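LYND (Lyngbya aestuarii, PDB 4V1T) probably catalyses the ATP-dependent cyclodehydration of cysteine residues in a cyanobactin precursor peptide, giving thiazoline rings. Local coordinates at residues 252-255 and 256-259; 665-668 and 669-673; 696-699 and 700-703; 720-723 and 724-727; 761-764 and 765-769. One frame throughout, in Å; residues are numbered along the deposited sequence.

Contact 1 (252-255 and 256-259); sequences TLQT and GLQF
Q254 and Q258, one turn apart on helix 250-275, join their amides above the backbone: Q258 NE2 donates to Q254 OE1 over 3.3 Å, in the plane of the acceptor carbonyl, with an N-H...O angle of 155°. The two amide planes are turned 57° against each other, so the groups meet through the N-H and the carbonyl oxygen without lying flat on one another. Both chains bend at their second torsion; in Q254 a first torsion of -87° followed by that bend carries OE1 forward along the helix toward Q258. Beneath the amides Q254 O accepts from Q258 N at 3.0 Å and also lies 3.1 Å from Q258 CG, so the backbone carbonyl is covered by the stem of the same residue. On the next flank L257 sets CD1 against the branch of L253, 4.0 Å from L253 CG, and its own CG rests 3.4 Å from L253 O. T255 works mainly through its carbonyl, whose oxygen receives F259 N at 3.1 Å; its hydroxyl turns back to S251 O. G256 N closes the same ladder to T252 O at 3.0 Å. Helix 124-135 lies over L253, Q254, L257 and Q258, while Q254 and T255 also pack on Q258 of the second subunit and F259 on L298 of that subunit. The segment is thus a regular alpha-helix with an i to i+4 glutamine pair, set at the subunit interface of the dimer.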
loop_
_atom_site.group_PDB
_atom_site.type_symbol
_atom_site.label_atom_id
_atom_site.label_comp_id
_atom_site.label_asym_id
_atom_site.label_seq_id
_atom_site.Cartn_x
_atom_site.Cartn_y
_atom_site.Cartn_z
ATOM N N THR B 252 -25.333 -7.727 -12.785
ATOM C CA THR B 252 -24.611 -6.585 -12.223
ATOM C C THR B 252 -25.582 -5.583 -11.585
ATOM O O THR B 252 -25.278 -4.970 -10.550
ATOM C CB THR B 252 -23.752 -5.859 -13.273
ATOM O OG1 THR B 252 -24.585 -5.349 -14.325
ATOM C CG2 THR B 252 -22.700 -6.813 -13.854
ATOM N N LEU B 253 -26.747 -5.412 -12.204
ATOM C CA LEU B 253 -27.779 -4.546 -11.632
ATOM C C LEU B 253 -28.196 -5.068 -10.260
ATOM O O LEU B 253 -28.186 -4.335 -9.279
ATOM C CB LEU B 253 -28.995 -4.470 -12.552
ATOM C CG LEU B 253 -30.194 -3.674 -12.019
ATOM C CD1 LEU B 253 -29.812 -2.225 -11.763
ATOM C CD2 LEU B 253 -31.371 -3.753 -12.992
ATOM N N GLN B 254 -28.569 -6.335 -10.211
ATOM C CA GLN B 254 -29.026 -6.961 -8.978
ATOM C C GLN B 254 -27.912 -7.020 -7.930
ATOM O O GLN B 254 -28.175 -6.879 -6.745
ATOM C CB GLN B 254 -29.568 -8.368 -9.264
ATOM C CG GLN B 254 -31.034 -8.406 -9.657
ATOM C CD GLN B 254 -31.967 -8.109 -8.492
ATOM O OE1 GLN B 254 -31.735 -8.561 -7.362
ATOM N NE2 GLN B 254 -33.020 -7.350 -8.755
ATOM N N THR B 255 -26.675 -7.203 -8.373
ATOM C CA THR B 255 -25.528 -7.160 -7.472
ATOM C C THR B 255 -25.449 -5.805 -6.781
ATOM O O THR B 255 -25.174 -5.722 -5.590
ATOM C CB THR B 255 -24.203 -7.413 -8.220
ATOM O OG1 THR B 255 -24.129 -8.786 -8.620
ATOM C CG2 THR B 255 -23.005 -7.097 -7.332
ATOM N N GLY B 256 -25.690 -4.744 -7.538
ATOM C CA GLY B 256 -25.641 -3.400 -7.010
ATOM C C GLY B 256 -26.791 -3.067 -6.066
ATOM O O GLY B 256 -26.596 -2.386 -5.054
ATOM N N LEU B 257 -27.989 -3.534 -6.395
ATOM C CA LEU B 257 -29.168 -3.216 -5.593
ATOM C C LEU B 257 -29.199 -3.997 -4.271
ATOM O O LEU B 257 -29.627 -3.480 -3.241
ATOM C CB LEU B 257 -30.427 -3.500 -6.402
ATOM C CG LEU B 257 -30.612 -2.642 -7.661
ATOM C CD1 LEU B 257 -31.827 -3.108 -8.450
ATOM C CD2 LEU B 257 -30.723 -1.167 -7.329
ATOM N N GLN B 258 -28.747 -5.244 -4.306
ATOM C CA GLN B 258 -28.707 -6.079 -3.108
ATOM C C GLN B 258 -27.605 -5.578 -2.177
ATOM O O GLN B 258 -27.776 -5.499 -0.963
ATOM C CB GLN B 258 -28.480 -7.548 -3.485
ATOM C CG GLN B 258 -29.620 -8.178 -4.285
ATOM C CD GLN B 258 -30.867 -8.417 -3.464
ATOM O OE1 GLN B 258 -30.897 -8.157 -2.258
ATOM N NE2 GLN B 258 -31.906 -8.912 -4.111
ATOM N N PHE B 259 -26.472 -5.230 -2.773
ATOM C CA PHE B 259 -25.371 -4.602 -2.060
ATOM C C PHE B 259 -25.858 -3.310 -1.397
ATOM O O PHE B 259 -25.581 -3.048 -0.232
ATOM C CB PHE B 259 -24.237 -4.323 -3.044
ATOM C CG PHE B 259 -22.891 -4.098 -2.420
ATOM C CD1 PHE B 259 -22.742 -3.818 -1.073
ATOM C CD2 PHE B 259 -21.754 -4.145 -3.215
ATOM C CE1 PHE B 259 -21.489 -3.598 -0.531
ATOM C CE2 PHE B 259 -20.503 -3.920 -2.684
ATOM C CZ PHE B 259 -20.369 -3.653 -1.338
#

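Contact 2 (665-668 and 669-673); sequences ITEK and LADHP
H672 turns its ring edge to E667, and NE2 donates to OE1 of that carboxylate over 2.9 Å at an N-H...O angle of 153°. The oxygen is met on its anti side, somewhat out of the carboxylate plane, and carboxylate and ring stand 69° apart, far from coplanar. E667 reaches this point by folding at its second torsion (-49°), which curls OE1 back toward the imidazole. K668 O also lies at the ring edge, 3.4 Å from H672 CD2. Next to this pair D671 OD2 takes K668 N at 3.2 Å through its anti lone pair, and D671 N returns a bond to K668 O at 3.0 Å. Residues 668-671 therefore form a type I beta turn, and H672 N, bonded to L669 O, carries it on as a short 3-10 segment just after helix 661-666. E667 OE1 and D671 OD2 come within 4.1 Å, a nearness of like charges that the donors H672 NE2 and K668 N may ease. Farther out, H672 ND1 is hydrogen-bonded to Y674 OH; bonds at both NE2 and ND1 probably fix the turn of the ring, which also meets the rings of W663 and Y674. A phenylalanine here would probably leave E667 OE1 without its donor and cost the Y674 hydroxyl one of its partners. L669 N is held by E618 OE1, tying the start of the 3-10 segment to a neighbouring loop.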
loop_
_atom_site.group_PDB
_atom_site.type_symbol
_atom_site.label_atom_id
_atom_site.label_comp_id
_atom_site.label_asym_id
_atom_site.label_seq_id
_atom_site.Cartn_x
_atom_site.Cartn_y
_atom_site.Cartn_z
ATOM N N ILE B 665 15.548 14.293 -30.137
ATOM C CA ILE B 665 16.002 13.549 -31.313
ATOM C C ILE B 665 17.019 14.346 -32.132
ATOM O O ILE B 665 17.962 13.771 -32.676
ATOM C CB ILE B 665 14.813 13.099 -32.223
ATOM C CG1 ILE B 665 15.321 12.655 -33.602
ATOM C CG2 ILE B 665 13.798 14.213 -32.417
ATOM C CD1 ILE B 665 14.279 11.950 -34.453
ATOM N N THR B 666 16.837 15.666 -32.207
ATOM C CA THR B 666 17.633 16.496 -33.114
ATOM C C THR B 666 18.926 17.028 -32.501
ATOM O O THR B 666 19.997 16.901 -33.090
ATOM C CB THR B 666 16.836 17.713 -33.648
ATOM O OG1 THR B 666 16.467 18.579 -32.568
ATOM C CG2 THR B 666 15.590 17.262 -34.404
ATOM N N GLU B 667 18.828 17.642 -31.327
ATOM C CA GLU B 667 19.925 18.445 -30.809
ATOM C C GLU B 667 21.099 17.622 -30.308
ATOM O O GLU B 667 20.933 16.560 -29.710
ATOM C CB GLU B 667 19.431 19.349 -29.688
ATOM C CG GLU B 667 18.400 20.359 -30.131
ATOM C CD GLU B 667 18.827 21.111 -31.370
ATOM O OE1 GLU B 667 19.933 21.692 -31.360
ATOM O OE2 GLU B 667 18.062 21.105 -32.356
ATOM N N LYS B 668 22.289 18.156 -30.540
ATOM C CA LYS B 668 23.534 17.501 -30.177
ATOM C C LYS B 668 24.353 18.369 -29.237
ATOM O O LYS B 668 24.112 19.568 -29.084
ATOM C CB LYS B 668 24.354 17.188 -31.431
ATOM C CG LYS B 668 23.943 15.916 -32.150
ATOM C CD LYS B 668 23.718 16.155 -33.639
ATOM C CE LYS B 668 23.790 14.866 -34.438
ATOM N NZ LYS B 668 23.140 13.714 -33.738
ATOM N N LEU B 669 25.345 17.752 -28.618
ATOM C CA LEU B 669 26.217 18.453 -27.685
ATOM C C LEU B 669 27.030 19.505 -28.449
ATOM O O LEU B 669 27.316 20.585 -27.935
ATOM C CB LEU B 669 27.135 17.447 -26.984
ATOM C CG LEU B 669 27.469 17.592 -25.503
ATOM C CD1 LEU B 669 26.278 17.923 -24.635
ATOM C CD2 LEU B 669 28.088 16.295 -25.029
ATOM N N ALA B 670 27.375 19.186 -29.690
ATOM C CA ALA B 670 28.118 20.106 -30.544
ATOM C C ALA B 670 27.315 21.349 -30.903
ATOM O O ALA B 670 27.881 22.348 -31.338
ATOM C CB ALA B 670 28.558 19.395 -31.808
ATOM N N ASP B 671 26.000 21.284 -30.740
ATOM C CA ASP B 671 25.131 22.425 -31.028
ATOM C C ASP B 671 25.011 23.374 -29.838
ATOM O O ASP B 671 24.550 24.500 -29.996
ATOM C CB ASP B 671 23.727 21.945 -31.415
ATOM C CG ASP B 671 23.676 21.315 -32.790
ATOM O OD1 ASP B 671 23.898 22.027 -33.789
ATOM O OD2 ASP B 671 23.372 20.111 -32.874
ATOM N N HIS B 672 25.387 22.900 -28.647
ATOM C CA HIS B 672 25.253 23.676 -27.411
ATOM C C HIS B 672 26.445 23.432 -26.484
ATOM O O HIS B 672 26.331 22.707 -25.503
ATOM C CB HIS B 672 23.953 23.305 -26.697
ATOM C CG HIS B 672 22.756 23.293 -27.594
ATOM N ND1 HIS B 672 22.007 24.422 -27.854
ATOM C CD2 HIS B 672 22.188 22.292 -28.306
ATOM C CE1 HIS B 672 21.024 24.114 -28.683
ATOM N NE2 HIS B 672 21.113 22.828 -28.977
ATOM N N PRO B 673 27.603 24.033 -26.805
ATOM C CA PRO B 673 28.828 23.814 -26.019
ATOM C C PRO B 673 28.744 24.327 -24.584
ATOM O O PRO B 673 29.545 23.920 -23.737
ATOM C CB PRO B 673 29.894 24.588 -26.807
ATOM C CG PRO B 673 29.140 25.607 -27.567
ATOM C CD PRO B 673 27.809 25.006 -27.892
#

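Contact 3 (696-699 and 700-703)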
loop_
_atom_site.group_PDB
_atom_site.type_symbol
_atom_site.label_atom_id
_atom_site.label_comp_id
_atom_site.label_asym_id
_atom_site.label_seq_id
_atom_site.Cartn_x
_atom_site.Cartn_y
_atom_site.Cartn_z
ATOM N N ASP B 696 16.364 25.146 11.665
ATOM C CA ASP B 696 15.028 25.694 11.741
ATOM C C ASP B 696 14.622 26.169 10.358
ATOM O O ASP B 696 15.309 26.986 9.747
ATOM C CB ASP B 696 14.971 26.843 12.739
ATOM C CG ASP B 696 13.558 27.195 13.136
ATOM O OD1 ASP B 696 12.645 27.079 12.288
ATOM O OD2 ASP B 696 13.358 27.589 14.303
ATOM N N ILE B 697 13.503 25.650 9.867
ATOM C CA ILE B 697 13.037 25.991 8.534
ATOM C C ILE B 697 12.695 27.476 8.476
ATOM O O ILE B 697 13.008 28.157 7.503
ATOM C CB ILE B 697 11.815 25.139 8.117
ATOM C CG1 ILE B 697 12.159 23.649 8.160
ATOM C CG2 ILE B 697 11.368 25.498 6.707
ATOM C CD1 ILE B 697 10.948 22.729 8.113
ATOM N N TYR B 698 12.071 27.976 9.535
ATOM C CA TYR B 698 11.674 29.378 9.602
ATOM C C TYR B 698 12.872 30.323 9.567
ATOM O O TYR B 698 12.816 31.392 8.966
ATOM C CB TYR B 698 10.851 29.630 10.868
ATOM C CG TYR B 698 10.529 31.086 11.099
ATOM C CD1 TYR B 698 9.811 31.815 10.162
ATOM C CD2 TYR B 698 10.938 31.730 12.251
ATOM C CE1 TYR B 698 9.520 33.150 10.367
ATOM C CE2 TYR B 698 10.649 33.063 12.463
ATOM C CZ TYR B 698 9.941 33.766 11.520
ATOM O OH TYR B 698 9.659 35.090 11.741
ATOM N N THR B 699 13.953 29.937 10.230
ATOM C CA THR B 699 15.157 30.745 10.212
ATOM C C THR B 699 15.732 30.751 8.805
ATOM O O THR B 699 16.288 31.749 8.359
ATOM C CB THR B 699 16.206 30.221 11.209
ATOM O OG1 THR B 699 15.627 30.167 12.519
ATOM C CG2 THR B 699 17.430 31.135 11.243
ATOM N N ASP B 700 15.579 29.633 8.102
ATOM C CA ASP B 700 16.124 29.498 6.760
ATOM C C ASP B 700 15.417 30.380 5.738
ATOM O O ASP B 700 16.068 30.891 4.840
ATOM C CB ASP B 700 16.076 28.042 6.302
ATOM C CG ASP B 700 17.224 27.224 6.852
ATOM O OD1 ASP B 700 17.897 27.698 7.790
ATOM O OD2 ASP B 700 17.456 26.106 6.350
ATOM N N VAL B 701 14.104 30.570 5.875
ATOM C CA VAL B 701 13.379 31.424 4.931
ATOM C C VAL B 701 13.680 32.893 5.211
ATOM O O VAL B 701 13.786 33.691 4.286
ATOM C CB VAL B 701 11.838 31.193 4.944
ATOM C CG1 VAL B 701 11.513 29.713 4.977
ATOM C CG2 VAL B 701 11.163 31.908 6.101
ATOM N N MET B 702 13.818 33.244 6.490
ATOM C CA MET B 702 14.146 34.610 6.855
ATOM C C MET B 702 15.585 34.921 6.440
ATOM O O MET B 702 15.949 36.077 6.244
ATOM C CB MET B 702 13.922 34.859 8.356
ATOM C CG MET B 702 12.449 34.840 8.790
ATOM S SD MET B 702 11.305 35.692 7.659
ATOM C CE MET B 702 11.763 37.410 7.915
ATOM N N THR B 703 16.391 33.880 6.285
ATOM C CA THR B 703 17.720 34.039 5.718
ATOM C C THR B 703 17.613 34.358 4.227
ATOM O O THR B 703 18.359 35.183 3.700
ATOM C CB THR B 703 18.564 32.768 5.900
ATOM O OG1 THR B 703 18.575 32.403 7.281
ATOM C CG2 THR B 703 19.999 32.995 5.422
#
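The first turns of helix 697-710, opened by the N-cap residue D696, pair Y698 with M702 and T699 with T703. D696 OD1 accepts Y698 N at 3.0 Å, while D696 O receives D700 N in the first full turn. M702 lays its CG over one face of the Y698 ring, 4.1 Å from the centroid, and the sulfur follows obliquely, with SD 5.0 Å from that centroid. The tyrosine presents this face because its CG stands anti to the backbone N (chi1 173°), leaning along the helix toward M702, which holds CG beside its own backbone N and by the bend at chi2 sets SD obliquely to the ring. On another flank T699 O takes two donors from one residue, T703 OG1 at 2.6 Å and T703 N at 3.0 Å, which approach from opposite faces of the carbonyl plane. A valine at T703 would probably cost T699 O its hydroxyl donor, leaving the bond from T703 N. Further contacts seat the turn: D700 forms a salt bridge with K335, D696 bonds S332 and R333 N, and I697 and V701 pack on L543 of helix 538-561. The side chain of I697 is about 10 Å from the bound ADP, near the nucleotide site but not part of this contact. An N-capped alpha-helix start, bearing an i to i+4 Met-aromatic pair and a threonine hydroxyl bonded to the carbonyl four residues back, describes the whole.

Contact 4 (720-723 and 724-727)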
loop_
_atom_site.group_PDB
_atom_site.type_symbol
_atom_site.label_atom_id
_atom_site.label_comp_id
_atom_site.label_asym_id
_atom_site.label_seq_id
_atom_site.Cartn_x
_atom_site.Cartn_y
_atom_site.Cartn_z
ATOM N N GLN B 720 -2.020 29.510 -1.031
ATOM C CA GLN B 720 -3.027 28.836 -1.835
ATOM C C GLN B 720 -3.622 27.625 -1.113
ATOM O O GLN B 720 -4.360 26.845 -1.710
ATOM C CB GLN B 720 -2.408 28.378 -3.159
ATOM C CG GLN B 720 -1.845 29.499 -4.016
ATOM C CD GLN B 720 -1.194 28.985 -5.281
ATOM O OE1 GLN B 720 -0.576 27.916 -5.288
ATOM N NE2 GLN B 720 -1.324 29.746 -6.367
ATOM N N THR B 721 -3.293 27.465 0.165
ATOM C CA THR B 721 -3.747 26.305 0.935
ATOM C C THR B 721 -5.271 26.223 0.966
ATOM O O THR B 721 -5.955 27.175 1.362
ATOM C CB THR B 721 -3.222 26.368 2.375
ATOM O OG1 THR B 721 -1.789 26.439 2.363
ATOM C CG2 THR B 721 -3.663 25.144 3.168
ATOM N N ARG B 722 -5.800 25.077 0.553
ATOM C CA ARG B 722 -7.239 24.840 0.589
ATOM C C ARG B 722 -7.557 24.023 1.839
ATOM O O ARG B 722 -6.933 22.991 2.060
ATOM C CB ARG B 722 -7.688 24.104 -0.668
ATOM C CG ARG B 722 -7.138 24.690 -1.966
ATOM C CD ARG B 722 -7.825 25.993 -2.346
ATOM N NE ARG B 722 -7.158 26.663 -3.466
ATOM C CZ ARG B 722 -7.692 27.651 -4.180
ATOM N NH1 ARG B 722 -8.918 28.100 -3.914
ATOM N NH2 ARG B 722 -7.007 28.193 -5.170
ATOM N N PRO B 723 -8.515 24.485 2.674
ATOM C CA PRO B 723 -8.770 23.791 3.947
ATOM C C PRO B 723 -9.210 22.340 3.792
ATOM O O PRO B 723 -8.941 21.532 4.672
ATOM C CB PRO B 723 -9.906 24.608 4.577
ATOM C CG PRO B 723 -9.858 25.926 3.907
ATOM C CD PRO B 723 -9.380 25.664 2.517
ATOM N N ASP B 724 -9.898 22.026 2.701
ATOM C CA ASP B 724 -10.331 20.658 2.423
ATOM C C ASP B 724 -9.168 19.772 1.948
ATOM O O ASP B 724 -9.307 18.549 1.859
ATOM C CB ASP B 724 -11.455 20.659 1.373
ATOM C CG ASP B 724 -11.038 21.311 0.061
ATOM O OD1 ASP B 724 -10.218 22.250 0.099
ATOM O OD2 ASP B 724 -11.540 20.889 -0.998
ATOM N N ILE B 725 -8.037 20.396 1.636
ATOM C CA ILE B 725 -6.823 19.681 1.241
ATOM C C ILE B 725 -5.908 19.467 2.439
ATOM O O ILE B 725 -5.448 18.349 2.685
ATOM C CB ILE B 725 -6.051 20.456 0.157
ATOM C CG1 ILE B 725 -6.894 20.576 -1.115
ATOM C CG2 ILE B 725 -4.711 19.797 -0.148
ATOM C CD1 ILE B 725 -7.204 19.255 -1.789
ATOM N N GLY B 726 -5.645 20.546 3.176
ATOM C CA GLY B 726 -4.838 20.480 4.392
ATOM C C GLY B 726 -3.379 20.787 4.128
ATOM O O GLY B 726 -2.800 21.673 4.753
ATOM N N LEU B 727 -2.782 20.045 3.202
ATOM C CA LEU B 727 -1.397 20.274 2.798
ATOM C C LEU B 727 -1.194 21.714 2.365
ATOM O O LEU B 727 -1.928 22.233 1.524
ATOM C CB LEU B 727 -1.013 19.338 1.649
ATOM C CG LEU B 727 0.451 19.373 1.213
ATOM C CD1 LEU B 727 1.355 18.777 2.292
ATOM C CD2 LEU B 727 0.633 18.645 -0.110
HETATM O O HOH W 1 -3.900 22.969 -0.355
#
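T721 opens the contact with its methyl: CG2 stands 3.8 Å from L727 O, across the mouth of the loop, while its hydroxyl is taken by D719 and by V729 N. At R722 the backbone does most of the work. R722 N donates to a water over 3.0 Å, and this water in turn donates to L727 O, bridging the two limbs where they do not bond directly. R722 O grips two donors, G726 N at 3.0 Å, nearly along the C=O axis, and I725 N at 2.9 Å from above the carbonyl plane. Residues 722-725 thus make a type I beta turn, widened by the bond to G726 into an alpha-turn, within the loop that joins antiparallel strands 716-719 and 728-733. R722 CB lies against I725 CG1 at 3.6 Å, but its guanidinium leads away to a salt bridge with E436 and a bond to S429 O. P723 follows at the first corner, its phi of -61° suiting the turn. After it D724 holds CG between its backbone N and carbonyl carbon (chi1 58°), which swings OD1 back to 3.2 Å from R722 CB. The D724 carboxylate is met by R210, R308 and Q310, and the side chain of D724 is about 9 Å from the bound zinc. G726 has a phi of 94°, where a side chain would jam against I725 O. L727 leaves the turn to pack on C422 and V425, its side chain about 5 Å from the bound ADP.

Contact 5 (761-764 and 765-769)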
loop_
_atom_site.group_PDB
_atom_site.type_symbol
_atom_site.label_atom_id
_atom_site.label_comp_id
_atom_site.label_asym_id
_atom_site.label_seq_id
_atom_site.Cartn_x
_atom_site.Cartn_y
_atom_site.Cartn_z
ATOM N N GLU B 761 31.001 42.487 -20.957
ATOM C CA GLU B 761 29.949 43.381 -21.427
ATOM C C GLU B 761 28.625 42.630 -21.445
ATOM O O GLU B 761 28.621 41.409 -21.538
ATOM C CB GLU B 761 30.265 43.902 -22.829
ATOM C CG GLU B 761 31.604 44.612 -22.948
ATOM C CD GLU B 761 31.662 45.889 -22.138
ATOM O OE1 GLU B 761 30.739 46.726 -22.266
ATOM O OE2 GLU B 761 32.639 46.056 -21.380
ATOM N N PRO B 762 27.500 43.356 -21.352
ATOM C CA PRO B 762 26.182 42.720 -21.469
ATOM C C PRO B 762 25.901 42.237 -22.884
ATOM O O PRO B 762 26.426 42.799 -23.852
ATOM C CB PRO B 762 25.202 43.845 -21.086
ATOM C CG PRO B 762 26.022 44.921 -20.477
ATOM C CD PRO B 762 27.381 44.803 -21.089
ATOM N N LEU B 763 25.083 41.201 -23.002
ATOM C CA LEU B 763 24.561 40.803 -24.301
ATOM C C LEU B 763 23.381 41.695 -24.641
ATOM O O LEU B 763 22.767 42.286 -23.752
ATOM C CB LEU B 763 24.131 39.333 -24.298
ATOM C CG LEU B 763 25.224 38.276 -24.123
ATOM C CD1 LEU B 763 24.571 36.911 -24.016
ATOM C CD2 LEU B 763 26.227 38.295 -25.261
ATOM N N THR B 764 23.074 41.811 -25.931
ATOM C CA THR B 764 21.853 42.477 -26.358
ATOM C C THR B 764 20.747 41.440 -26.427
ATOM O O THR B 764 21.015 40.232 -26.376
ATOM C CB THR B 764 22.010 43.155 -27.733
ATOM O OG1 THR B 764 22.256 42.162 -28.733
ATOM C CG2 THR B 764 23.161 44.142 -27.709
ATOM N N GLU B 765 19.506 41.906 -26.543
ATOM C CA GLU B 765 18.355 41.013 -26.621
ATOM C C GLU B 765 18.487 40.058 -27.798
ATOM O O GLU B 765 18.096 38.896 -27.707
ATOM C CB GLU B 765 17.059 41.818 -26.741
ATOM C CG GLU B 765 15.823 40.986 -27.061
ATOM C CD GLU B 765 14.528 41.763 -26.918
ATOM O OE1 GLU B 765 14.584 42.993 -26.693
ATOM O OE2 GLU B 765 13.454 41.139 -27.024
ATOM N N ALA B 766 19.060 40.554 -28.895
ATOM C CA ALA B 766 19.195 39.770 -30.107
ATOM C C ALA B 766 20.224 38.652 -29.973
ATOM O O ALA B 766 20.213 37.709 -30.757
ATOM C CB ALA B 766 19.561 40.681 -31.270
ATOM N N GLN B 767 21.113 38.766 -28.990
ATOM C CA GLN B 767 22.167 37.779 -28.768
ATOM C C GLN B 767 21.771 36.747 -27.731
ATOM O O GLN B 767 22.549 35.848 -27.436
ATOM C CB GLN B 767 23.452 38.457 -28.307
ATOM C CG GLN B 767 24.020 39.451 -29.297
ATOM C CD GLN B 767 25.191 40.218 -28.724
ATOM O OE1 GLN B 767 25.051 40.960 -27.750
ATOM N NE2 GLN B 767 26.361 40.036 -29.322
ATOM N N MET B 768 20.577 36.882 -27.164
ATOM C CA MET B 768 20.080 35.873 -26.234
ATOM C C MET B 768 19.857 34.568 -26.982
ATOM O O MET B 768 19.548 34.573 -28.170
ATOM C CB MET B 768 18.788 36.328 -25.550
ATOM C CG MET B 768 18.978 37.409 -24.487
ATOM S SD MET B 768 20.118 36.923 -23.189
ATOM C CE MET B 768 20.326 38.414 -22.235
ATOM N N ASN B 769 20.032 33.452 -26.279
ATOM C CA ASN B 769 19.897 32.130 -26.874
ATOM C C ASN B 769 18.585 32.025 -27.644
ATOM O O ASN B 769 17.516 32.183 -27.056
ATOM C CB ASN B 769 19.951 31.058 -25.786
ATOM C CG ASN B 769 20.205 29.669 -26.337
ATOM O OD1 ASN B 769 19.978 29.393 -27.517
ATOM N ND2 ASN B 769 20.681 28.783 -25.477
HETATM O O HOH W 2 26.852 42.584 -26.665
#
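Q767 and T764 are brought together by two first torsions: Q767 sets CG beside its backbone N (chi1 -61°) and runs extended from there, while T764 holds OG1 between its backbone N and carbonyl carbon (chi1 64°), facing the glutamine stem. The amide oxygen of Q767 consequently folds back over the start of the turn. T764 N donates to Q767 OE1 at 2.8 Å, nearly straight at 169°, in the carbonyl plane and on a lone pair. T764 OG1 adds a weak bond to the same oxygen at 3.2 Å, and a water donates to it at 2.7 Å. That water also donates to P762 O, so Q767 OE1 gathers three donors and is linked through the solvent molecule to the residue two places before T764. In the other direction Q767 N bonds T764 O at 3.0 Å. This makes residues 764-767 a type I beta turn that begins a short 3-10 segment, 765-767, with M768 N bonded on to E765 O, in the stretch that follows helix 748-755. L763 flanks the amide, its CD2 3.8 Å from Q767 OE1, and its CB lies a loose 4.4 Å from M768 CE. M768 is buried against F744, L749, Y750 and, at the end of helix 538-561, Y560 and N561. E765 stretches out to S460, and Q767 O takes R562 NH2.

How the contacts relate
From the N terminus, contact 1 comes first, on helix 250-275 at the subunit interface, its centre about 60 Å from that of contact 2 and about 69 Å from that of contact 5. The other four follow in series: contact 2 closes the turn after helix 661-666, contact 3 starts helix 697-710, contact 4 turns the chain between strands 716-719 and 728-733, and contact 5 turns it again after helix 748-755. None nests in or crosses another. Contacts 3 and 4 approach to about 12 Å between nearest atoms. Contacts 2 and 5 come within about 5 Å without touching, and Y674 OH spans them, bonding H672 and N769.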